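Local structure of ABC transporter substrate-binding protein (Bradyrhizobium japonicum, 4I1D) at residues V182-T185 with Q189-Q192; L139-I144 with K316-F321; Q192-N195 with M201-A204; D119-W124 with K131-R136; R208-A213 with H264-P269. The protein probably serves as the periplasmic solute-binding component of an ABC transporter, perhaps for polyamines such as putrescine and spermidine, and holds D-malate in this crystal. One frame throughout, in Å; residues are numbered along the deposited sequence.

Four of the five contacts reach the same sheet. Contact 1 and contact 3 share Gln192 and use consecutive parts of helix 187-196, their centres about 7 Å apart. Contact 2 joins them from the next strand: Trp184 N and Leu139 O lie 2.9 Å apart, a probable hydrogen bond. Contact 4 adjoins the start of strand 137-140, its centre about 13 Å from that of contact 3, and lies away from the ligand. The malate marks the pocket end: contact 5 supplies Arg208, contact 1 supplies Thr185, and the side chains of Trp184 and Arg140 come within about 5 Å of it, whereas Glu202 of contact 3 stays about 11 Å away.

Contact 1: residues V182-T185 with Q189-Q192; sequences VWWT and QSAQ
Ser190 lays its CB over the pyrrole part of the Trp184 indole, 3.6 Å from the centroid of the five-membered ring and 9° off its normal, a nearly vertical CH-pi contact. Trp184 has CG between its own backbone N and carbonyl carbon (chi1 62°), a rotamer that turns one ring face to Ser190 in the first turn of the helix. The hydroxyl of Ser190 is not spent on the indole: OG bonds back to Gly187 O. Trp184 NE1 is likewise engaged, by Met203 O.

The polar half of the contact hangs on Gln189. With CG anti to the backbone N (chi1 166°) and the chain extended, its amide reaches across the start of the loop, passing CB of Trp184. OE1 accepts twice from one residue: Thr185 N gives a straight bond of 2.9 Å from well above the carbonyl plane, and Thr185 OG1 a longer one of 3.2 Å that arrives almost in line with the C=O bond. NE2 packs 3.8 Å from Val182 CG1 and donates to a water, 2.9 Å away, which in turn donates to Trp183 O. Cut back to alanine, Gln189 would probably leave Thr185 N and OG1 without their shared acceptor and break the water bridge to Trp183 O.

Thr185, just past the strand, touches the bound malate; the Gln189 amide therefore holds a residue of the pocket. Strand 182-184 pairs in parallel with strand 137-140, and helix 187-196 lies against both; Trp184 packs on Ala138, Arg140 and Leu193, and Trp205 meets its ring edge-to-face.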
# COMPACT_ATOMS: atom_id res chain seq x y z
N VAL A 182 -19.22 6.85 -22.43
CA VAL A 182 -17.77 6.86 -22.30
C VAL A 182 -17.25 8.27 -22.06
O VAL A 182 -17.67 9.21 -22.72
CB VAL A 182 -17.08 6.36 -23.59
CG1 VAL A 182 -15.57 6.52 -23.47
CG2 VAL A 182 -17.44 4.92 -23.88
N TRP A 183 -16.32 8.41 -21.12
CA TRP A 183 -15.54 9.63 -20.97
C TRP A 183 -14.21 9.42 -21.68
O TRP A 183 -13.35 8.69 -21.19
CB TRP A 183 -15.30 9.92 -19.49
CG TRP A 183 -16.57 10.25 -18.73
CD1 TRP A 183 -17.43 9.36 -18.16
CD2 TRP A 183 -17.10 11.55 -18.47
NE1 TRP A 183 -18.46 10.04 -17.55
CE2 TRP A 183 -18.29 11.38 -17.73
CE3 TRP A 183 -16.69 12.85 -18.81
CZ2 TRP A 183 -19.07 12.45 -17.31
CZ3 TRP A 183 -17.47 13.92 -18.39
CH2 TRP A 183 -18.64 13.71 -17.65
N TRP A 184 -14.03 10.05 -22.84
CA TRP A 184 -12.82 9.78 -23.62
C TRP A 184 -11.61 10.57 -23.15
O TRP A 184 -11.75 11.61 -22.51
CB TRP A 184 -13.06 9.96 -25.12
CG TRP A 184 -13.45 11.34 -25.59
CD1 TRP A 184 -14.71 11.78 -25.86
CD2 TRP A 184 -12.58 12.44 -25.89
NE1 TRP A 184 -14.68 13.08 -26.29
CE2 TRP A 184 -13.39 13.51 -26.33
CE3 TRP A 184 -11.19 12.62 -25.84
CZ2 TRP A 184 -12.86 14.76 -26.69
CZ3 TRP A 184 -10.66 13.86 -26.21
CH2 TRP A 184 -11.50 14.91 -26.63
N THR A 185 -10.43 10.06 -23.49
CA THR A 185 -9.17 10.64 -23.02
C THR A 185 -8.21 10.97 -24.16
O THR A 185 -7.26 11.72 -23.96
CB THR A 185 -8.43 9.67 -22.09
OG1 THR A 185 -8.17 8.46 -22.81
CG2 THR A 185 -9.26 9.36 -20.85
N GLN A 189 -9.38 8.23 -29.76
CA GLN A 189 -10.46 7.47 -29.15
C GLN A 189 -11.81 8.10 -29.50
O GLN A 189 -12.77 7.41 -29.82
CB GLN A 189 -10.26 7.36 -27.63
CG GLN A 189 -11.50 6.89 -26.87
CD GLN A 189 -11.26 6.79 -25.36
OE1 GLN A 189 -10.43 7.50 -24.81
NE2 GLN A 189 -11.99 5.89 -24.70
N SER A 190 -11.86 9.43 -29.49
CA SER A 190 -13.12 10.12 -29.74
C SER A 190 -13.55 9.88 -31.18
O SER A 190 -14.75 9.75 -31.46
CB SER A 190 -13.01 11.62 -29.45
OG SER A 190 -12.29 12.30 -30.46
N ALA A 191 -12.58 9.83 -32.09
CA ALA A 191 -12.87 9.54 -33.48
C ALA A 191 -13.39 8.12 -33.65
O ALA A 191 -14.39 7.89 -34.34
CB ALA A 191 -11.64 9.75 -34.32
N GLN A 192 -12.72 7.16 -33.03
CA GLN A 192 -13.13 5.76 -33.11
C GLN A 192 -14.57 5.59 -32.61
O GLN A 192 -15.36 4.84 -33.21
CB GLN A 192 -12.17 4.88 -32.31
CG GLN A 192 -12.49 3.40 -32.38
CD GLN A 192 -12.40 2.84 -33.79
OE1 GLN A 192 -11.52 3.21 -34.57
NE2 GLN A 192 -13.31 1.93 -34.13
O HOH W 1 -12.13 6.06 -21.77

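Contact 2: residues L139-I144 with K316-F321; sequences LRNHPI and KRWASF. With ACT (acetate ion), chain S.
The indole of Trp318, on helix 309-321 near the end of the chain, packs against the loop that leaves strand 137-140, with one hydrogen bond at its edge. Trp318 has CG anti to the backbone N (chi1 -169°), which sends the indole outward from the helix. One face takes Pro143: CD stands 3.5 Å from Trp318 CG and 3.7 Å from the centroid of the five-membered ring, a CH-pi contact, and the peptide of His142 and Pro143 extends the cover toward the six-membered ring. Phe321, one turn on in the same helix, borders the opposite face.

At the indole edge NE1 donates to Asn141 OD1, 2.9 Å away at 167°. The acceptor lies close to the ring plane and the donor in the carbonyl plane, although amide and ring are turned 60° from each other. Asn141 centres an inverse gamma turn; its amide and Pro143, two residues on, meet the same indole. Within the loop, the His142 ring is layered between the Arg140 guanidinium and Pro143 CD.

The exposed Arg317 holds an acetate, probably from the crystallisation liquor, through NE to O and NH2 to OXT, and also pairs with Asp167. Joining segments more than 170 residues apart, the contact packs the C-terminal helix onto the end of a sheet strand in this periplasmic binding-protein fold.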
# COMPACT_ATOMS: atom_id res chain seq x y z
N LEU A 139 -18.29 12.35 -23.48
CA LEU A 139 -17.73 13.67 -23.19
C LEU A 139 -16.26 13.41 -22.91
O LEU A 139 -15.87 12.26 -22.71
CB LEU A 139 -18.41 14.32 -21.97
CG LEU A 139 -19.84 14.86 -22.12
CD1 LEU A 139 -20.37 15.39 -20.76
CD2 LEU A 139 -19.90 15.95 -23.19
N ARG A 140 -15.46 14.46 -22.89
CA ARG A 140 -14.03 14.30 -22.61
C ARG A 140 -13.80 14.22 -21.10
O ARG A 140 -14.42 14.97 -20.34
CB ARG A 140 -13.24 15.47 -23.18
CG ARG A 140 -11.73 15.30 -22.99
CD ARG A 140 -10.95 16.50 -23.51
NE ARG A 140 -9.52 16.30 -23.30
CZ ARG A 140 -8.62 17.28 -23.20
NH1 ARG A 140 -9.01 18.55 -23.27
NH2 ARG A 140 -7.34 16.99 -23.01
N ASN A 141 -12.91 13.33 -20.68
CA ASN A 141 -12.55 13.24 -19.26
C ASN A 141 -11.61 14.37 -18.89
O ASN A 141 -10.42 14.15 -18.64
CB ASN A 141 -11.89 11.89 -18.93
CG ASN A 141 -11.81 11.64 -17.42
OD1 ASN A 141 -11.78 12.57 -16.61
ND2 ASN A 141 -11.77 10.36 -17.05
N HIS A 142 -12.15 15.59 -18.85
CA HIS A 142 -11.33 16.77 -18.65
C HIS A 142 -12.21 18.00 -18.46
O HIS A 142 -13.21 18.17 -19.15
CB HIS A 142 -10.41 16.97 -19.85
CG HIS A 142 -9.20 17.80 -19.55
ND1 HIS A 142 -9.23 19.18 -19.54
CD2 HIS A 142 -7.93 17.44 -19.24
CE1 HIS A 142 -8.02 19.63 -19.25
NE2 HIS A 142 -7.22 18.60 -19.06
N PRO A 143 -11.83 18.87 -17.52
CA PRO A 143 -12.68 20.03 -17.19
C PRO A 143 -12.75 21.08 -18.29
O PRO A 143 -13.81 21.69 -18.47
CB PRO A 143 -12.03 20.60 -15.92
CG PRO A 143 -10.60 20.08 -15.95
CD PRO A 143 -10.68 18.73 -16.61
N ILE A 144 -11.67 21.28 -19.04
CA ILE A 144 -11.62 22.32 -20.06
C ILE A 144 -12.64 22.09 -21.18
O ILE A 144 -12.71 21.00 -21.73
CB ILE A 144 -10.22 22.42 -20.67
CG1 ILE A 144 -9.18 22.61 -19.57
CG2 ILE A 144 -10.14 23.57 -21.67
CD1 ILE A 144 -9.23 23.95 -18.94
N LYS A 316 -8.59 21.36 -10.09
CA LYS A 316 -8.37 20.46 -8.96
C LYS A 316 -9.64 19.72 -8.55
O LYS A 316 -9.57 18.63 -7.98
CB LYS A 316 -7.76 21.20 -7.76
CG LYS A 316 -6.38 21.78 -8.04
CD LYS A 316 -5.47 21.80 -6.81
CE LYS A 316 -4.04 22.24 -7.19
NZ LYS A 316 -3.02 22.08 -6.10
N ARG A 317 -10.80 20.30 -8.83
CA ARG A 317 -12.06 19.66 -8.44
C ARG A 317 -12.43 18.51 -9.36
O ARG A 317 -13.19 17.63 -8.97
CB ARG A 317 -13.21 20.67 -8.36
CG ARG A 317 -13.14 21.59 -7.15
CD ARG A 317 -14.08 22.77 -7.26
NE ARG A 317 -15.47 22.34 -7.27
CZ ARG A 317 -16.50 23.17 -7.17
NH1 ARG A 317 -16.29 24.48 -7.05
NH2 ARG A 317 -17.74 22.69 -7.19
N TRP A 318 -11.89 18.52 -10.58
CA TRP A 318 -12.25 17.51 -11.57
C TRP A 318 -11.88 16.14 -11.04
O TRP A 318 -12.65 15.20 -11.14
CB TRP A 318 -11.54 17.73 -12.90
CG TRP A 318 -12.09 16.86 -13.98
CD1 TRP A 318 -11.54 15.72 -14.50
CD2 TRP A 318 -13.35 17.03 -14.65
NE1 TRP A 318 -12.36 15.19 -15.46
CE2 TRP A 318 -13.48 15.97 -15.58
CE3 TRP A 318 -14.37 17.98 -14.57
CZ2 TRP A 318 -14.59 15.83 -16.41
CZ3 TRP A 318 -15.48 17.85 -15.40
CH2 TRP A 318 -15.58 16.78 -16.31
N ALA A 319 -10.68 16.07 -10.47
CA ALA A 319 -10.13 14.81 -10.00
C ALA A 319 -11.12 14.09 -9.10
O ALA A 319 -11.37 12.90 -9.27
CB ALA A 319 -8.80 15.03 -9.28
N SER A 320 -11.71 14.82 -8.16
CA SER A 320 -12.64 14.21 -7.22
C SER A 320 -14.03 14.04 -7.82
O SER A 320 -14.82 13.18 -7.39
CB SER A 320 -12.71 15.01 -5.92
OG SER A 320 -13.32 16.27 -6.13
N PHE A 321 -14.36 14.85 -8.81
CA PHE A 321 -15.63 14.69 -9.51
C PHE A 321 -15.69 13.34 -10.24
O PHE A 321 -16.74 12.72 -10.29
CB PHE A 321 -15.88 15.84 -10.48
CG PHE A 321 -17.05 15.63 -11.39
CD1 PHE A 321 -16.86 15.37 -12.74
CD2 PHE A 321 -18.34 15.68 -10.90
CE1 PHE A 321 -17.94 15.18 -13.58
CE2 PHE A 321 -19.43 15.48 -11.73
CZ PHE A 321 -19.23 15.23 -13.08
C ACT S . -17.00 18.93 -7.04
O ACT S . -15.94 19.47 -6.66
OXT ACT S . -17.97 19.69 -7.28
CH3 ACT S . -17.11 17.44 -7.21

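Contact 3: residues Q192-N195 with M201-A204; sequences QLLN and MEMA
Glu202 carries CG between its backbone N and carbonyl carbon (chi1 76°), and from there the chain runs straight on (chi2 179°), bringing the carboxylate up to two leucines of the helix. Leu194 has CG anti to its carbonyl carbon (chi1 -85°), which swings the branch point toward the strand. The result is a close meeting of a methine and an oxygen: Leu194 CG lies 3.2 Å from Glu202 OE2, and its CD1 follows at 3.5 Å. Leu193 addresses the other oxygen, with CD1 4.0 Å from OE1, and crosses the glutamate at about a right angle. Each carboxylate oxygen thus faces the aliphatic carbons of a different leucine.

The segments are the helix and second strand of a beta-alpha-beta crossover. Strand 182-184 leads into helix 187-196, which returns through a short loop to strand 201-205, and the two strands lie parallel to strand 137-140 between them. Within the sheet Glu202 and Ala204 also pair with strand 100-112.

All three touching residues are buried, and the contact between them offers the acid carbon alone. Its OE2 does come within 2.7 Å of Ser190 O, one turn before Leu194; two oxygens this near would suit a protonated carboxyl group, and the leucine carbons and this carbonyl would probably favour the neutral acid. OE1 also packs near Trp184 CD1. Around the leucines, Leu193 packs on Ala138 and Val182, while Leu194 leans on Val209 of helix 206-214. On the helix face turned from the strand, Gln192 bonds to backbone atoms of Lys54 and Ile56 of a second subunit.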
# COMPACT_ATOMS: atom_id res chain seq x y z
N GLN A 192 -12.72 7.16 -33.03
CA GLN A 192 -13.13 5.76 -33.11
C GLN A 192 -14.57 5.59 -32.61
O GLN A 192 -15.36 4.84 -33.21
CB GLN A 192 -12.17 4.88 -32.31
CG GLN A 192 -12.49 3.40 -32.38
CD GLN A 192 -12.40 2.84 -33.79
OE1 GLN A 192 -11.52 3.21 -34.57
NE2 GLN A 192 -13.31 1.93 -34.13
N LEU A 193 -14.92 6.29 -31.53
CA LEU A 193 -16.26 6.20 -30.95
C LEU A 193 -17.33 6.58 -31.96
O LEU A 193 -18.37 5.92 -32.07
CB LEU A 193 -16.37 7.08 -29.69
CG LEU A 193 -15.56 6.59 -28.48
CD1 LEU A 193 -15.64 7.58 -27.33
CD2 LEU A 193 -15.98 5.19 -28.02
N LEU A 194 -17.09 7.66 -32.70
CA LEU A 194 -18.03 8.09 -33.73
C LEU A 194 -18.05 7.08 -34.88
O LEU A 194 -19.12 6.71 -35.37
CB LEU A 194 -17.66 9.47 -34.27
CG LEU A 194 -18.16 10.70 -33.53
CD1 LEU A 194 -17.70 11.93 -34.27
CD2 LEU A 194 -19.67 10.67 -33.42
N ASN A 195 -16.87 6.63 -35.29
CA ASN A 195 -16.75 5.77 -36.45
C ASN A 195 -17.43 4.41 -36.32
O ASN A 195 -18.01 3.91 -37.29
CB ASN A 195 -15.27 5.58 -36.83
CG ASN A 195 -15.09 4.86 -38.16
OD1 ASN A 195 -15.44 5.40 -39.21
ND2 ASN A 195 -14.56 3.64 -38.12
N MSE A 201 -23.58 10.66 -30.26
CA MSE A 201 -23.22 12.06 -30.16
C MSE A 201 -22.16 12.26 -29.08
O MSE A 201 -22.07 11.49 -28.12
CB MSE A 201 -24.47 12.90 -29.85
CG MSE A 201 -24.79 13.03 -28.37
SE MSE A 201 -26.57 13.81 -28.10
CE MSE A 201 -27.62 12.31 -28.78
N GLU A 202 -21.34 13.29 -29.25
CA GLU A 202 -20.27 13.55 -28.30
C GLU A 202 -19.71 14.94 -28.51
O GLU A 202 -19.94 15.57 -29.55
CB GLU A 202 -19.15 12.51 -28.47
CG GLU A 202 -18.25 12.77 -29.68
CD GLU A 202 -17.12 11.75 -29.83
OE1 GLU A 202 -16.77 11.08 -28.83
OE2 GLU A 202 -16.59 11.63 -30.95
N MSE A 203 -18.97 15.42 -27.51
CA MSE A 203 -18.10 16.55 -27.73
C MSE A 203 -16.83 15.98 -28.32
O MSE A 203 -16.40 14.89 -27.94
CB MSE A 203 -17.76 17.28 -26.45
CG MSE A 203 -16.75 18.40 -26.70
SE MSE A 203 -16.19 19.37 -25.11
CE MSE A 203 -17.93 19.88 -24.47
N ALA A 204 -16.24 16.72 -29.25
CA ALA A 204 -15.01 16.29 -29.91
C ALA A 204 -14.36 17.50 -30.58
O ALA A 204 -15.03 18.49 -30.90
CB ALA A 204 -15.33 15.20 -30.97

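Contact 4: residues D119-W124 with K131-R136; sequences DAPNSW and KKFPGR. With SO4 (sulfate ion), chain K.
Phe133 makes its apolar contacts with Pro121, whose CA lies over one ring face, 4.2 Å from the centroid and 20° off the normal, a CH-pi contact displaced toward the rim. The proline ring adds CD, 3.9 Å from Phe133 CD1. A chi1 of -58°, with CG anti to the carbonyl carbon, swings the phenyl across to the opposing loop. A polar atom meets the ring edge: Asp119 O lies in the ring plane, 3.5 Å from CE1, where the slightly positive ring edge faces the carbonyl. A leucine in place of Phe133 would probably leave Pro121 CA without its aromatic face and the Asp119 carbonyl without the ring edge.

The two loops flank helix 124-128, which joins strand 100-112 to strand 137-140, and the phenylalanine ties the chain entering this helix to the chain leaving it. Ser123 is the N-cap, its OG bonding to Asp126 N, while Asp126 OD2 accepts from Asn122 N.

Among the remaining polar contacts, Asn122 ND2 reaches O4 of a sulfate, probably from the crystallisation liquor, in a weak bond of 3.0 Å. In the second loop Arg136 forms a salt bridge with Glu198. Selenomethionine Met201 reaches both loops, its SE near Pro121 CG and its CE near Phe133 O.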
# COMPACT_ATOMS: atom_id res chain seq x y z
N ASP A 119 -33.18 15.46 -37.73
CA ASP A 119 -33.19 16.47 -36.67
C ASP A 119 -32.15 16.19 -35.61
O ASP A 119 -32.45 15.63 -34.55
CB ASP A 119 -34.59 16.60 -36.05
CG ASP A 119 -35.53 17.44 -36.91
OD1 ASP A 119 -35.09 18.50 -37.41
OD2 ASP A 119 -36.69 17.03 -37.09
N ALA A 120 -30.91 16.59 -35.90
CA ALA A 120 -29.77 16.36 -35.03
C ALA A 120 -29.69 17.37 -33.89
O ALA A 120 -30.08 18.54 -34.04
CB ALA A 120 -28.48 16.39 -35.85
N PRO A 121 -29.16 16.93 -32.74
CA PRO A 121 -28.91 17.86 -31.64
C PRO A 121 -28.06 19.02 -32.15
O PRO A 121 -27.22 18.81 -33.03
CB PRO A 121 -28.15 17.02 -30.62
CG PRO A 121 -27.59 15.88 -31.40
CD PRO A 121 -28.61 15.59 -32.45
N ASN A 122 -28.28 20.22 -31.62
CA ASN A 122 -27.71 21.43 -32.19
C ASN A 122 -27.23 22.41 -31.13
O ASN A 122 -26.89 23.56 -31.43
CB ASN A 122 -28.75 22.10 -33.09
CG ASN A 122 -28.16 23.22 -33.92
OD1 ASN A 122 -28.59 24.38 -33.84
ND2 ASN A 122 -27.16 22.88 -34.72
N SER A 123 -27.19 21.96 -29.88
CA SER A 123 -26.74 22.78 -28.76
C SER A 123 -26.45 21.86 -27.58
O SER A 123 -26.80 20.68 -27.61
CB SER A 123 -27.82 23.77 -28.37
OG SER A 123 -28.94 23.09 -27.82
N TRP A 124 -25.81 22.38 -26.55
CA TRP A 124 -25.57 21.56 -25.37
C TRP A 124 -26.90 21.27 -24.65
O TRP A 124 -27.07 20.22 -24.03
CB TRP A 124 -24.49 22.17 -24.47
CG TRP A 124 -23.22 22.30 -25.24
CD1 TRP A 124 -22.61 23.46 -25.62
CD2 TRP A 124 -22.47 21.24 -25.83
NE1 TRP A 124 -21.50 23.18 -26.39
CE2 TRP A 124 -21.39 21.82 -26.53
CE3 TRP A 124 -22.59 19.84 -25.81
CZ2 TRP A 124 -20.44 21.05 -27.20
CZ3 TRP A 124 -21.65 19.08 -26.49
CH2 TRP A 124 -20.59 19.69 -27.17
N LYS A 131 -34.29 12.65 -23.32
CA LYS A 131 -35.60 12.23 -23.79
C LYS A 131 -35.84 12.67 -25.24
O LYS A 131 -36.32 11.90 -26.06
CB LYS A 131 -36.71 12.76 -22.88
CG LYS A 131 -36.95 11.90 -21.64
CD LYS A 131 -38.43 11.95 -21.20
CE LYS A 131 -38.74 10.93 -20.11
NZ LYS A 131 -40.19 10.90 -19.74
N LYS A 132 -35.47 13.91 -25.54
CA LYS A 132 -35.67 14.46 -26.88
C LYS A 132 -34.67 13.91 -27.90
O LYS A 132 -35.01 13.68 -29.05
CB LYS A 132 -35.59 15.98 -26.85
CG LYS A 132 -35.99 16.65 -28.15
CD LYS A 132 -36.29 18.13 -27.93
CE LYS A 132 -36.65 18.83 -29.23
NZ LYS A 132 -36.79 20.30 -29.03
N PHE A 133 -33.43 13.70 -27.46
CA PHE A 133 -32.37 13.19 -28.34
C PHE A 133 -31.74 11.95 -27.71
O PHE A 133 -30.69 12.04 -27.06
CB PHE A 133 -31.31 14.28 -28.61
CG PHE A 133 -31.88 15.52 -29.24
CD1 PHE A 133 -32.10 15.58 -30.61
CD2 PHE A 133 -32.25 16.61 -28.46
CE1 PHE A 133 -32.65 16.72 -31.19
CE2 PHE A 133 -32.80 17.75 -29.03
CZ PHE A 133 -33.00 17.80 -30.39
N PRO A 134 -32.38 10.79 -27.89
CA PRO A 134 -31.91 9.54 -27.28
C PRO A 134 -30.67 9.04 -28.01
O PRO A 134 -30.51 9.29 -29.20
CB PRO A 134 -33.08 8.57 -27.50
CG PRO A 134 -34.26 9.45 -27.88
CD PRO A 134 -33.65 10.60 -28.60
N GLY A 135 -29.79 8.34 -27.29
CA GLY A 135 -28.59 7.81 -27.89
C GLY A 135 -27.42 7.75 -26.94
O GLY A 135 -27.45 8.35 -25.86
N ARG A 136 -26.39 7.01 -27.34
CA ARG A 136 -25.17 6.90 -26.55
C ARG A 136 -24.38 8.19 -26.70
O ARG A 136 -24.40 8.82 -27.76
CB ARG A 136 -24.37 5.68 -26.98
CG ARG A 136 -25.15 4.38 -26.86
CD ARG A 136 -24.43 3.22 -27.55
NE ARG A 136 -24.97 1.93 -27.11
CZ ARG A 136 -24.34 1.07 -26.32
NH1 ARG A 136 -23.11 1.33 -25.90
NH2 ARG A 136 -24.93 -0.07 -25.97
S SO4 K . -25.61 24.82 -37.87
O1 SO4 K . -26.19 25.11 -39.18
O2 SO4 K . -24.15 24.79 -37.97
O3 SO4 K . -26.04 25.84 -36.91
O4 SO4 K . -26.08 23.50 -37.45

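Contact 5: residues R208-A213 with H264-P269; sequences RVSAVA and HIDYGP. With MLT (D-malate), chain U; SO4 (sulfate ion), chain J.
Arg208 NH2 donates to O4 of the bound D-malate at 2.9 Å and 158°, and NE donates to O5 of the same carboxylate at 3.0 Å and 170°. The guanidinium thus meets the carboxylate with one edge, in plane, through a pair of hydrogen bonds. The side chain leaves the helix away from segment 264-269 and bends at chi2 (-69°) on its way to the malate. NH1 makes a salt bridge with Asp37 of a second subunit, so the guanidinium lies between two carboxylates.

The same helix meets the loop by looser means. Tyr267 brings its hydroxyl to 4.4 Å from Arg208 N, too far for a bond. Ser210 points its CB toward Asp266, and OG comes within 3.7 Å of Asp266 CB. The two side chains do not bond to each other; Ser210 OG bonds to Asn206 O and Gly207 O, and Asp266 OD2 to Asn206 ND2. Asp266 centres an inverse gamma turn, and its N makes a weak bond to a sulfate, probably from the crystallisation liquor, which also lies near Ser210.

Helix 206-214 follows strand 201-205 directly and rests on the sheet through Val209, which packs against Ala110, Val219 and Phe221. The loop leads into the short strand 268-269, antiparallel to strand 100-112, while Ile265 and His264 lean on helix 12-30.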
# COMPACT_ATOMS: atom_id res chain seq x y z
N ARG A 208 -10.90 16.18 -35.56
CA ARG A 208 -11.06 14.73 -35.47
C ARG A 208 -12.35 14.30 -36.16
O ARG A 208 -12.40 13.25 -36.80
CB ARG A 208 -11.07 14.27 -34.02
CG ARG A 208 -9.68 14.14 -33.38
CD ARG A 208 -8.89 12.98 -34.00
NE ARG A 208 -7.58 12.81 -33.38
CZ ARG A 208 -6.71 11.87 -33.75
NH1 ARG A 208 -7.03 11.02 -34.72
NH2 ARG A 208 -5.53 11.79 -33.15
N VAL A 209 -13.39 15.11 -36.04
CA VAL A 209 -14.66 14.77 -36.67
C VAL A 209 -14.58 14.89 -38.18
O VAL A 209 -14.98 13.99 -38.90
CB VAL A 209 -15.80 15.67 -36.19
CG1 VAL A 209 -17.11 15.25 -36.85
CG2 VAL A 209 -15.90 15.61 -34.69
N SER A 210 -14.08 16.03 -38.66
CA SER A 210 -13.97 16.24 -40.09
C SER A 210 -13.14 15.11 -40.69
O SER A 210 -13.45 14.61 -41.77
CB SER A 210 -13.34 17.59 -40.39
OG SER A 210 -12.14 17.74 -39.66
N ALA A 211 -12.09 14.70 -39.98
CA ALA A 211 -11.19 13.66 -40.49
C ALA A 211 -11.91 12.33 -40.63
O ALA A 211 -11.84 11.69 -41.68
CB ALA A 211 -9.96 13.51 -39.60
N VAL A 212 -12.62 11.91 -39.58
CA VAL A 212 -13.33 10.64 -39.68
C VAL A 212 -14.48 10.72 -40.70
O VAL A 212 -14.83 9.72 -41.34
CB VAL A 212 -13.80 10.12 -38.31
CG1 VAL A 212 -14.76 11.09 -37.68
CG2 VAL A 212 -14.46 8.76 -38.45
N ALA A 213 -15.07 11.90 -40.85
CA ALA A 213 -16.12 12.09 -41.86
C ALA A 213 -15.54 11.94 -43.26
O ALA A 213 -16.07 11.20 -44.09
CB ALA A 213 -16.79 13.43 -41.70
N HIS A 264 -4.81 22.60 -45.43
CA HIS A 264 -4.33 21.25 -45.18
C HIS A 264 -5.01 20.59 -43.99
O HIS A 264 -4.90 19.38 -43.78
CB HIS A 264 -2.81 21.25 -45.04
CG HIS A 264 -2.10 21.58 -46.31
ND1 HIS A 264 -1.46 22.79 -46.52
CD2 HIS A 264 -1.97 20.88 -47.47
CE1 HIS A 264 -0.95 22.81 -47.74
NE2 HIS A 264 -1.24 21.67 -48.34
N ILE A 265 -5.72 21.39 -43.21
CA ILE A 265 -6.41 20.89 -42.04
C ILE A 265 -7.47 21.88 -41.61
O ILE A 265 -7.34 23.08 -41.85
CB ILE A 265 -5.42 20.57 -40.90
CG1 ILE A 265 -6.08 19.66 -39.86
CG2 ILE A 265 -4.85 21.86 -40.29
CD1 ILE A 265 -5.11 19.11 -38.84
N ASP A 266 -8.52 21.37 -40.99
CA ASP A 266 -9.70 22.14 -40.63
C ASP A 266 -9.50 23.02 -39.38
O ASP A 266 -10.34 23.05 -38.48
CB ASP A 266 -10.88 21.19 -40.41
CG ASP A 266 -12.21 21.91 -40.35
OD1 ASP A 266 -12.35 22.94 -41.05
OD2 ASP A 266 -13.11 21.45 -39.61
N TYR A 267 -8.38 23.74 -39.32
CA TYR A 267 -8.14 24.65 -38.21
C TYR A 267 -7.99 26.06 -38.75
O TYR A 267 -7.66 26.24 -39.92
CB TYR A 267 -6.92 24.23 -37.40
CG TYR A 267 -7.13 22.89 -36.71
CD1 TYR A 267 -8.36 22.57 -36.16
CD2 TYR A 267 -6.11 21.94 -36.64
CE1 TYR A 267 -8.58 21.34 -35.54
CE2 TYR A 267 -6.32 20.70 -36.02
CZ TYR A 267 -7.56 20.41 -35.47
OH TYR A 267 -7.80 19.19 -34.85
N GLY A 268 -8.27 27.05 -37.91
CA GLY A 268 -8.23 28.44 -38.33
C GLY A 268 -6.85 29.03 -38.10
O GLY A 268 -6.11 28.57 -37.23
N PRO A 269 -6.50 30.06 -38.88
CA PRO A 269 -5.18 30.69 -38.72
C PRO A 269 -5.12 31.53 -37.44
O PRO A 269 -6.05 32.29 -37.17
CB PRO A 269 -5.06 31.59 -39.96
CG PRO A 269 -6.47 31.96 -40.30
CD PRO A 269 -7.34 30.77 -39.86
C1 MLT U . -4.73 13.51 -27.22
O1 MLT U . -3.53 13.24 -26.98
O2 MLT U . -5.46 13.89 -26.28
C2 MLT U . -5.28 13.39 -28.62
O3 MLT U . -4.72 12.31 -29.36
C3 MLT U . -4.98 14.67 -29.36
C4 MLT U . -5.31 14.43 -30.81
O4 MLT U . -4.44 13.98 -31.58
O5 MLT U . -6.46 14.67 -31.25
S SO4 J . -9.89 18.57 -43.12
O1 SO4 J . -8.95 19.15 -44.08
O2 SO4 J . -9.47 18.90 -41.76
O3 SO4 J . -11.22 19.12 -43.37
O4 SO4 J . -9.92 17.12 -43.26